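Local coordinates for protein isomerase/lactonizing enzyme (Agrobacterium tumefaciens, PDB 1RVK) that is of unknown function but belongs to the enolase superfamily, binds magnesium and probably acts on a carboxylate substrate, at residues L316-R330 with S350-P362. Numbering follows the deposited sequence.
Sequences LHVVAATKNCRWYER and SDPMDRDGFVHVP
Arg330 stretches out almost straight across to Asp351 and grips the backbone oxygen rather than the carboxylate. Arg330 NE lies 3.0 Å from Asp351 O and Arg330 NH2 2.9 Å from the same atom, so that two adjacent nitrogens converge on one oxygen lying in the guanidinium plane; both hydrogen bonds are bent, with N-H...O angles of about 145°. CB of selenomethionine Met353 sits over the centre of one guanidinium face, and NH1 turns instead to Asp340, a salt bridge. Asp351 OD2 lies well out of the guanidinium plane, so it adds only a long charge contact to Arg330 NE. That oxygen takes hydrogen bonds with two tyrosine hydroxyls: Tyr328 OH donates to Asp351 OD2 at 2.6 Å, on the anti side but tilted out of the carboxylate plane, with ring and carboxylate planes 87° apart, and Tyr339 OH is its other partner. Tyr328 OH is also hydrogen-bonded to Thr312 N. In Asp351 a chi1 of 57° sets the carboxylate carbon astride the backbone N and C, which brings OD2 to the edge of the Tyr328 ring.

Beside this polar knot the packing is dense and apolar. Leu316 CD2 meets Val359 CG1 at 3.9 Å, while CD1 lies over the Tyr328 ring toward its rim. The other Val359 methyl, CG2, is wedged between Tyr328 CD1 and Arg330 CD. Val361 splits similarly, CG2 against Ala320 CB at 3.7 Å and CG1 over the face of the His317 ring. Away from this packing the Asp354–Gly357 type I turn, where Asp354 OD1 forms an Asx turn with Asp356 N, carries Arg355 and Asp356 into solvent without touching 316-330. Strands 328-333 and 358-360 both pair with strand 130-137, the former parallel within the enolase-type barrel and the latter antiparallel, while helix 313-321 packs on Val361 beside helix 120-124.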
ATOM      1  N   LEU A 316      -6.827   2.252  -4.077  1.00 11.34           N
ATOM      2  CA  LEU A 316      -7.937   3.194  -3.975  1.00 12.46           C
ATOM      3  C   LEU A 316      -9.246   2.544  -4.423  1.00 12.57           C
ATOM      4  O   LEU A 316     -10.299   2.766  -3.821  1.00 11.68           O
ATOM      5  CB  LEU A 316      -7.663   4.442  -4.826  1.00 13.26           C
ATOM      6  CG  LEU A 316      -8.747   5.525  -4.827  1.00 14.71           C
ATOM      7  CD1 LEU A 316      -9.026   5.988  -3.405  1.00 14.79           C
ATOM      8  CD2 LEU A 316      -8.300   6.699  -5.691  1.00 16.67           C
ATOM      9  N   HIS A 317      -9.187   1.739  -5.479  1.00 11.56           N
ATOM     10  CA  HIS A 317     -10.396   1.093  -5.971  1.00 12.47           C
ATOM     11  C   HIS A 317     -10.949   0.071  -4.981  1.00 12.14           C
ATOM     12  O   HIS A 317     -12.162  -0.094  -4.871  1.00 12.14           O
ATOM     13  CB  HIS A 317     -10.133   0.459  -7.337  1.00 14.72           C
ATOM     14  CG  HIS A 317     -10.170   1.446  -8.464  1.00 14.18           C
ATOM     15  ND1 HIS A 317     -11.318   1.714  -9.178  1.00 14.99           N
ATOM     16  CD2 HIS A 317      -9.223   2.284  -8.948  1.00 17.45           C
ATOM     17  CE1 HIS A 317     -11.077   2.674 -10.054  1.00 16.46           C
ATOM     18  NE2 HIS A 317      -9.813   3.038  -9.934  1.00 16.01           N
ATOM     19  N   VAL A 318     -10.066  -0.607  -4.255  1.00 11.15           N
ATOM     20  CA  VAL A 318     -10.521  -1.576  -3.261  1.00 12.12           C
ATOM     21  C   VAL A 318     -11.244  -0.805  -2.155  1.00 12.03           C
ATOM     22  O   VAL A 318     -12.318  -1.202  -1.704  1.00 11.99           O
ATOM     23  CB  VAL A 318      -9.336  -2.366  -2.650  1.00 11.38           C
ATOM     24  CG1 VAL A 318      -9.817  -3.227  -1.483  1.00 11.97           C
ATOM     25  CG2 VAL A 318      -8.712  -3.262  -3.719  1.00 12.67           C
ATOM     26  N   VAL A 319     -10.657   0.308  -1.730  1.00 12.73           N
ATOM     27  CA  VAL A 319     -11.261   1.125  -0.681  1.00 13.04           C
ATOM     28  C   VAL A 319     -12.621   1.693  -1.110  1.00 13.04           C
ATOM     29  O   VAL A 319     -13.563   1.734  -0.322  1.00 13.45           O
ATOM     30  CB  VAL A 319     -10.323   2.288  -0.280  1.00 12.83           C
ATOM     31  CG1 VAL A 319     -11.035   3.241   0.684  1.00 13.05           C
ATOM     32  CG2 VAL A 319      -9.059   1.732   0.371  1.00 12.24           C
ATOM     33  N   ALA A 320     -12.724   2.122  -2.364  1.00 13.35           N
ATOM     34  CA  ALA A 320     -13.967   2.694  -2.871  1.00 12.82           C
ATOM     35  C   ALA A 320     -15.077   1.656  -3.031  1.00 13.55           C
ATOM     36  O   ALA A 320     -16.267   1.987  -2.990  1.00 14.01           O
ATOM     37  CB  ALA A 320     -13.708   3.389  -4.204  1.00 14.24           C
ATOM     38  N   ALA A 321     -14.687   0.399  -3.204  1.00 13.94           N
ATOM     39  CA  ALA A 321     -15.650  -0.676  -3.394  1.00 14.40           C
ATOM     40  C   ALA A 321     -16.133  -1.308  -2.092  1.00 15.79           C
ATOM     41  O   ALA A 321     -17.045  -2.135  -2.107  1.00 17.61           O
ATOM     42  CB  ALA A 321     -15.046  -1.751  -4.292  1.00 14.39           C
ATOM     43  N   THR A 322     -15.534  -0.926  -0.970  1.00 14.61           N
ATOM     44  CA  THR A 322     -15.912  -1.507   0.313  1.00 15.10           C
ATOM     45  C   THR A 322     -16.283  -0.481   1.380  1.00 14.63           C
ATOM     46  O   THR A 322     -15.937   0.698   1.277  1.00 15.44           O
ATOM     47  CB  THR A 322     -14.781  -2.406   0.850  1.00 15.56           C
ATOM     48  OG1 THR A 322     -13.580  -1.638   0.980  1.00 17.61           O
ATOM     49  CG2 THR A 322     -14.527  -3.561  -0.110  1.00 17.24           C
ATOM     50  N   LYS A 323     -16.989  -0.942   2.407  1.00 14.37           N
ATOM     51  CA  LYS A 323     -17.434  -0.072   3.491  1.00 13.09           C
ATOM     52  C   LYS A 323     -16.581  -0.129   4.753  1.00 13.23           C
ATOM     53  O   LYS A 323     -16.352   0.900   5.394  1.00 13.55           O
ATOM     54  CB  LYS A 323     -18.882  -0.415   3.864  1.00 13.09           C
ATOM     55  CG  LYS A 323     -19.390   0.259   5.137  1.00 16.04           C
ATOM     56  CD  LYS A 323     -20.808  -0.204   5.463  1.00 18.79           C
ATOM     57  CE  LYS A 323     -21.327   0.406   6.760  1.00 21.10           C
ATOM     58  NZ  LYS A 323     -20.588  -0.100   7.953  1.00 22.79           N
ATOM     59  N   ASN A 324     -16.112  -1.324   5.103  1.00 13.06           N
ATOM     60  CA  ASN A 324     -15.343  -1.506   6.330  1.00 13.38           C
ATOM     61  C   ASN A 324     -13.861  -1.167   6.294  1.00 13.03           C
ATOM     62  O   ASN A 324     -13.011  -1.990   6.629  1.00 11.40           O
ATOM     63  CB  ASN A 324     -15.534  -2.931   6.864  1.00 12.20           C
ATOM     64  CG  ASN A 324     -15.023  -3.995   5.913  1.00 12.42           C
ATOM     65  OD1 ASN A 324     -14.402  -4.971   6.344  1.00 13.76           O
ATOM     66  ND2 ASN A 324     -15.293  -3.831   4.621  1.00 10.70           N
ATOM     67  N   CYS A 325     -13.569   0.063   5.898  1.00 13.57           N
ATOM     68  CA  CYS A 325     -12.205   0.572   5.827  1.00 14.96           C
ATOM     69  C   CYS A 325     -12.343   2.068   6.068  1.00 14.61           C
ATOM     70  O   CYS A 325     -13.022   2.759   5.314  1.00 14.69           O
ATOM     71  CB  CYS A 325     -11.605   0.309   4.442  1.00 17.55           C
ATOM     72  SG  CYS A 325      -9.942   0.963   4.225  1.00 21.48           S
ATOM     73  N   ARG A 326     -11.711   2.569   7.122  1.00 13.87           N
ATOM     74  CA  ARG A 326     -11.821   3.982   7.447  1.00 14.33           C
ATOM     75  C   ARG A 326     -11.082   4.919   6.496  1.00 13.75           C
ATOM     76  O   ARG A 326     -11.563   6.019   6.212  1.00 13.46           O
ATOM     77  CB  ARG A 326     -11.340   4.222   8.886  1.00 16.06           C
ATOM     78  CG  ARG A 326     -11.591   5.627   9.409  1.00 21.10           C
ATOM     79  CD  ARG A 326     -10.968   5.824  10.795  1.00 25.61           C
ATOM     80  NE  ARG A 326     -11.683   5.116  11.856  1.00 28.82           N
ATOM     81  CZ  ARG A 326     -12.785   5.569  12.444  1.00 30.73           C
ATOM     82  NH1 ARG A 326     -13.371   4.861  13.401  1.00 30.51           N
ATOM     83  NH2 ARG A 326     -13.300   6.736  12.081  1.00 32.41           N
ATOM     84  N   TRP A 327      -9.938   4.484   5.976  1.00 13.02           N
ATOM     85  CA  TRP A 327      -9.147   5.356   5.111  1.00 12.88           C
ATOM     86  C   TRP A 327      -8.506   4.779   3.867  1.00 14.68           C
ATOM     87  O   TRP A 327      -8.464   3.572   3.644  1.00 13.84           O
ATOM     88  CB  TRP A 327      -7.959   5.948   5.872  1.00 12.83           C
ATOM     89  CG  TRP A 327      -8.138   6.306   7.299  1.00 11.41           C
ATOM     90  CD1 TRP A 327      -8.000   5.480   8.382  1.00 11.31           C
ATOM     91  CD2 TRP A 327      -8.334   7.620   7.815  1.00 11.38           C
ATOM     92  NE1 TRP A 327      -8.083   6.210   9.545  1.00 12.20           N
ATOM     93  CE2 TRP A 327      -8.289   7.528   9.225  1.00 13.20           C
ATOM     94  CE3 TRP A 327      -8.536   8.873   7.224  1.00 10.82           C
ATOM     95  CZ2 TRP A 327      -8.441   8.646  10.052  1.00 13.08           C
ATOM     96  CZ3 TRP A 327      -8.685   9.983   8.044  1.00 14.14           C
ATOM     97  CH2 TRP A 327      -8.637   9.862   9.444  1.00 13.73           C
ATOM     98  N   TYR A 328      -7.963   5.709   3.086  1.00 14.61           N
ATOM     99  CA  TYR A 328      -7.159   5.409   1.914  1.00 13.65           C
ATOM    100  C   TYR A 328      -5.831   5.958   2.431  1.00 13.70           C
ATOM    101  O   TYR A 328      -5.799   7.039   3.030  1.00 13.52           O
ATOM    102  CB  TYR A 328      -7.596   6.206   0.685  1.00 12.11           C
ATOM    103  CG  TYR A 328      -6.517   6.302  -0.378  1.00 10.57           C
ATOM    104  CD1 TYR A 328      -5.848   7.504  -0.613  1.00 10.07           C
ATOM    105  CD2 TYR A 328      -6.173   5.195  -1.159  1.00 10.38           C
ATOM    106  CE1 TYR A 328      -4.871   7.607  -1.601  1.00 11.21           C
ATOM    107  CE2 TYR A 328      -5.192   5.285  -2.153  1.00 12.33           C
ATOM    108  CZ  TYR A 328      -4.549   6.498  -2.369  1.00 12.48           C
ATOM    109  OH  TYR A 328      -3.608   6.616  -3.367  1.00 12.10           O
ATOM    110  N   GLU A 329      -4.754   5.209   2.241  1.00 12.81           N
ATOM    111  CA  GLU A 329      -3.439   5.638   2.711  1.00 11.75           C
ATOM    112  C   GLU A 329      -2.752   6.469   1.639  1.00 12.79           C
ATOM    113  O   GLU A 329      -2.361   5.944   0.600  1.00 12.91           O
ATOM    114  CB  GLU A 329      -2.585   4.414   3.060  1.00 11.17           C
ATOM    115  CG  GLU A 329      -1.234   4.767   3.645  1.00 11.90           C
ATOM    116  CD  GLU A 329      -0.502   3.568   4.211  1.00 13.90           C
ATOM    117  OE1 GLU A 329       0.580   3.777   4.795  1.00 11.81           O
ATOM    118  OE2 GLU A 329      -1.005   2.426   4.077  1.00 13.72           O
ATOM    119  N   ARG A 330      -2.606   7.769   1.897  1.00 11.76           N
ATOM    120  CA  ARG A 330      -1.983   8.671   0.932  1.00 14.87           C
ATOM    121  C   ARG A 330      -0.557   9.010   1.355  1.00 16.78           C
ATOM    122  O   ARG A 330      -0.335   9.678   2.365  1.00 14.91           O
ATOM    123  CB  ARG A 330      -2.821   9.950   0.808  1.00 12.30           C
ATOM    124  CG  ARG A 330      -2.653  10.705  -0.513  1.00 14.48           C
ATOM    125  CD  ARG A 330      -3.809  11.690  -0.716  1.00 14.20           C
ATOM    126  NE  ARG A 330      -3.827  12.271  -2.059  1.00 14.16           N
ATOM    127  CZ  ARG A 330      -3.259  13.427  -2.393  1.00 17.42           C
ATOM    128  NH1 ARG A 330      -2.623  14.152  -1.482  1.00 14.61           N
ATOM    129  NH2 ARG A 330      -3.321  13.854  -3.648  1.00 14.99           N
ATOM    130  N   SER A 350      -3.914   9.815  -9.695  1.00 13.28           N
ATOM    131  CA  SER A 350      -4.891   8.752  -9.546  1.00 14.87           C
ATOM    132  C   SER A 350      -5.682   9.001  -8.270  1.00 13.79           C
ATOM    133  O   SER A 350      -6.786   8.481  -8.109  1.00 14.62           O
ATOM    134  CB  SER A 350      -4.203   7.387  -9.441  1.00 15.29           C
ATOM    135  OG  SER A 350      -3.548   7.041 -10.647  1.00 15.58           O
ATOM    136  N   ASP A 351      -5.122   9.815  -7.377  1.00 13.44           N
ATOM    137  CA  ASP A 351      -5.764  10.082  -6.093  1.00 14.44           C
ATOM    138  C   ASP A 351      -5.814  11.546  -5.657  1.00 14.93           C
ATOM    139  O   ASP A 351      -5.263  11.913  -4.617  1.00 14.43           O
ATOM    140  CB  ASP A 351      -5.068   9.256  -5.006  1.00 13.78           C
ATOM    141  CG  ASP A 351      -3.578   9.544  -4.915  1.00 16.27           C
ATOM    142  OD1 ASP A 351      -3.051  10.283  -5.775  1.00 17.44           O
ATOM    143  OD2 ASP A 351      -2.927   9.026  -3.982  1.00 13.93           O
ATOM    144  N   PRO A 352      -6.501  12.396  -6.434  1.00 14.63           N
ATOM    145  CA  PRO A 352      -6.618  13.823  -6.112  1.00 14.61           C
ATOM    146  C   PRO A 352      -7.364  13.981  -4.791  1.00 15.64           C
ATOM    147  O   PRO A 352      -8.346  13.278  -4.546  1.00 14.99           O
ATOM    148  CB  PRO A 352      -7.440  14.387  -7.273  1.00 16.40           C
ATOM    149  CG  PRO A 352      -7.373  13.342  -8.338  1.00 19.23           C
ATOM    150  CD  PRO A 352      -7.341  12.049  -7.590  1.00 16.11           C
HETATM  151  N   MSE A 353      -6.918  14.903  -3.945  1.00 15.54           N
HETATM  152  CA  MSE A 353      -7.585  15.110  -2.664  1.00 14.98           C
HETATM  153  C   MSE A 353      -8.048  16.557  -2.507  1.00 15.41           C
HETATM  154  O   MSE A 353      -7.278  17.491  -2.761  1.00 15.50           O
HETATM  155  CB  MSE A 353      -6.644  14.738  -1.514  1.00 14.16           C
HETATM  156  CG  MSE A 353      -7.319  14.750  -0.147  1.00 14.50           C
HETATM  157 SE   MSE A 353      -6.141  14.267   1.303  1.00 17.77          SE
HETATM  158  CE  MSE A 353      -5.259  15.982   1.534  1.00 14.24           C
ATOM    159  N   ASP A 354      -9.301  16.755  -2.096  1.00 16.04           N
ATOM    160  CA  ASP A 354      -9.792  18.117  -1.915  1.00 15.88           C
ATOM    161  C   ASP A 354      -9.270  18.736  -0.623  1.00 17.13           C
ATOM    162  O   ASP A 354      -8.517  18.105   0.126  1.00 15.82           O
ATOM    163  CB  ASP A 354     -11.332  18.191  -1.970  1.00 15.70           C
ATOM    164  CG  ASP A 354     -12.020  17.391  -0.874  1.00 16.33           C
ATOM    165  OD1 ASP A 354     -11.493  17.305   0.252  1.00 15.74           O
ATOM    166  OD2 ASP A 354     -13.123  16.866  -1.144  1.00 18.38           O
ATOM    167  N   ARG A 355      -9.665  19.980  -0.370  1.00 18.78           N
ATOM    168  CA  ARG A 355      -9.213  20.702   0.810  1.00 18.75           C
ATOM    169  C   ARG A 355      -9.829  20.206   2.110  1.00 18.74           C
ATOM    170  O   ARG A 355      -9.454  20.665   3.188  1.00 18.12           O
ATOM    171  CB  ARG A 355      -9.506  22.197   0.646  1.00 22.95           C
ATOM    172  CG  ARG A 355      -8.895  22.813  -0.602  1.00 27.49           C
ATOM    173  CD  ARG A 355      -7.381  22.760  -0.554  1.00 31.41           C
ATOM    174  NE  ARG A 355      -6.850  23.511   0.580  1.00 35.04           N
ATOM    175  CZ  ARG A 355      -5.556  23.631   0.856  1.00 36.34           C
ATOM    176  NH1 ARG A 355      -4.653  23.048   0.079  1.00 37.15           N
ATOM    177  NH2 ARG A 355      -5.166  24.332   1.913  1.00 36.85           N
ATOM    178  N   ASP A 356     -10.775  19.272   2.010  1.00 18.35           N
ATOM    179  CA  ASP A 356     -11.433  18.724   3.191  1.00 19.33           C
ATOM    180  C   ASP A 356     -10.879  17.354   3.583  1.00 18.35           C
ATOM    181  O   ASP A 356     -11.344  16.740   4.543  1.00 19.28           O
ATOM    182  CB  ASP A 356     -12.943  18.630   2.951  1.00 22.30           C
ATOM    183  CG  ASP A 356     -13.618  19.991   2.945  1.00 26.86           C
ATOM    184  OD1 ASP A 356     -14.728  20.107   2.383  1.00 28.67           O
ATOM    185  OD2 ASP A 356     -13.044  20.945   3.514  1.00 28.00           O
ATOM    186  N   GLY A 357      -9.888  16.877   2.837  1.00 17.05           N
ATOM    187  CA  GLY A 357      -9.287  15.591   3.153  1.00 15.71           C
ATOM    188  C   GLY A 357      -9.901  14.386   2.460  1.00 15.71           C
ATOM    189  O   GLY A 357      -9.631  13.248   2.848  1.00 15.45           O
ATOM    190  N   PHE A 358     -10.729  14.621   1.447  1.00 14.33           N
ATOM    191  CA  PHE A 358     -11.345  13.522   0.715  1.00 14.16           C
ATOM    192  C   PHE A 358     -10.675  13.290  -0.634  1.00 14.95           C
ATOM    193  O   PHE A 358     -10.497  14.227  -1.413  1.00 14.09           O
ATOM    194  CB  PHE A 358     -12.834  13.785   0.455  1.00 15.90           C
ATOM    195  CG  PHE A 358     -13.715  13.590   1.655  1.00 17.43           C
ATOM    196  CD1 PHE A 358     -13.981  14.646   2.517  1.00 18.12           C
ATOM    197  CD2 PHE A 358     -14.288  12.349   1.916  1.00 18.63           C
ATOM    198  CE1 PHE A 358     -14.805  14.475   3.622  1.00 19.66           C
ATOM    199  CE2 PHE A 358     -15.118  12.165   3.023  1.00 18.75           C
ATOM    200  CZ  PHE A 358     -15.375  13.233   3.875  1.00 19.77           C
ATOM    201  N   VAL A 359     -10.300  12.043  -0.898  1.00 13.79           N
ATOM    202  CA  VAL A 359      -9.713  11.681  -2.183  1.00 14.05           C
ATOM    203  C   VAL A 359     -10.896  11.290  -3.068  1.00 14.49           C
ATOM    204  O   VAL A 359     -11.784  10.558  -2.631  1.00 14.90           O
ATOM    205  CB  VAL A 359      -8.748  10.474  -2.056  1.00 13.22           C
ATOM    206  CG1 VAL A 359      -8.499   9.850  -3.428  1.00 13.04           C
ATOM    207  CG2 VAL A 359      -7.426  10.935  -1.448  1.00 11.79           C
ATOM    208  N   HIS A 360     -10.921  11.797  -4.297  1.00 14.56           N
ATOM    209  CA  HIS A 360     -12.002  11.493  -5.229  1.00 15.37           C
ATOM    210  C   HIS A 360     -11.533  10.522  -6.298  1.00 14.39           C
ATOM    211  O   HIS A 360     -10.599  10.814  -7.042  1.00 16.10           O
ATOM    212  CB  HIS A 360     -12.511  12.774  -5.895  1.00 16.51           C
ATOM    213  CG  HIS A 360     -13.246  13.685  -4.965  1.00 19.58           C
ATOM    214  ND1 HIS A 360     -12.615  14.402  -3.971  1.00 21.44           N
ATOM    215  CD2 HIS A 360     -14.565  13.968  -4.855  1.00 17.78           C
ATOM    216  CE1 HIS A 360     -13.515  15.090  -3.291  1.00 18.38           C
ATOM    217  NE2 HIS A 360     -14.705  14.843  -3.807  1.00 22.67           N
ATOM    218  N   VAL A 361     -12.177   9.361  -6.370  1.00 14.69           N
ATOM    219  CA  VAL A 361     -11.797   8.362  -7.358  1.00 14.11           C
ATOM    220  C   VAL A 361     -12.066   8.903  -8.758  1.00 15.26           C
ATOM    221  O   VAL A 361     -13.187   9.299  -9.077  1.00 15.54           O
ATOM    222  CB  VAL A 361     -12.585   7.050  -7.182  1.00 14.96           C
ATOM    223  CG1 VAL A 361     -11.974   5.961  -8.064  1.00 14.35           C
ATOM    224  CG2 VAL A 361     -12.587   6.628  -5.716  1.00 14.00           C
ATOM    225  N   PRO A 362     -11.034   8.935  -9.610  1.00 17.58           N
ATOM    226  CA  PRO A 362     -11.200   9.439 -10.976  1.00 18.87           C
ATOM    227  C   PRO A 362     -12.291   8.690 -11.729  1.00 20.77           C
ATOM    228  O   PRO A 362     -12.461   7.484 -11.558  1.00 20.96           O
ATOM    229  CB  PRO A 362      -9.822   9.214 -11.593  1.00 19.77           C
ATOM    230  CG  PRO A 362      -8.903   9.373 -10.418  1.00 18.27           C
ATOM    231  CD  PRO A 362      -9.626   8.586  -9.348  1.00 16.84           C
TER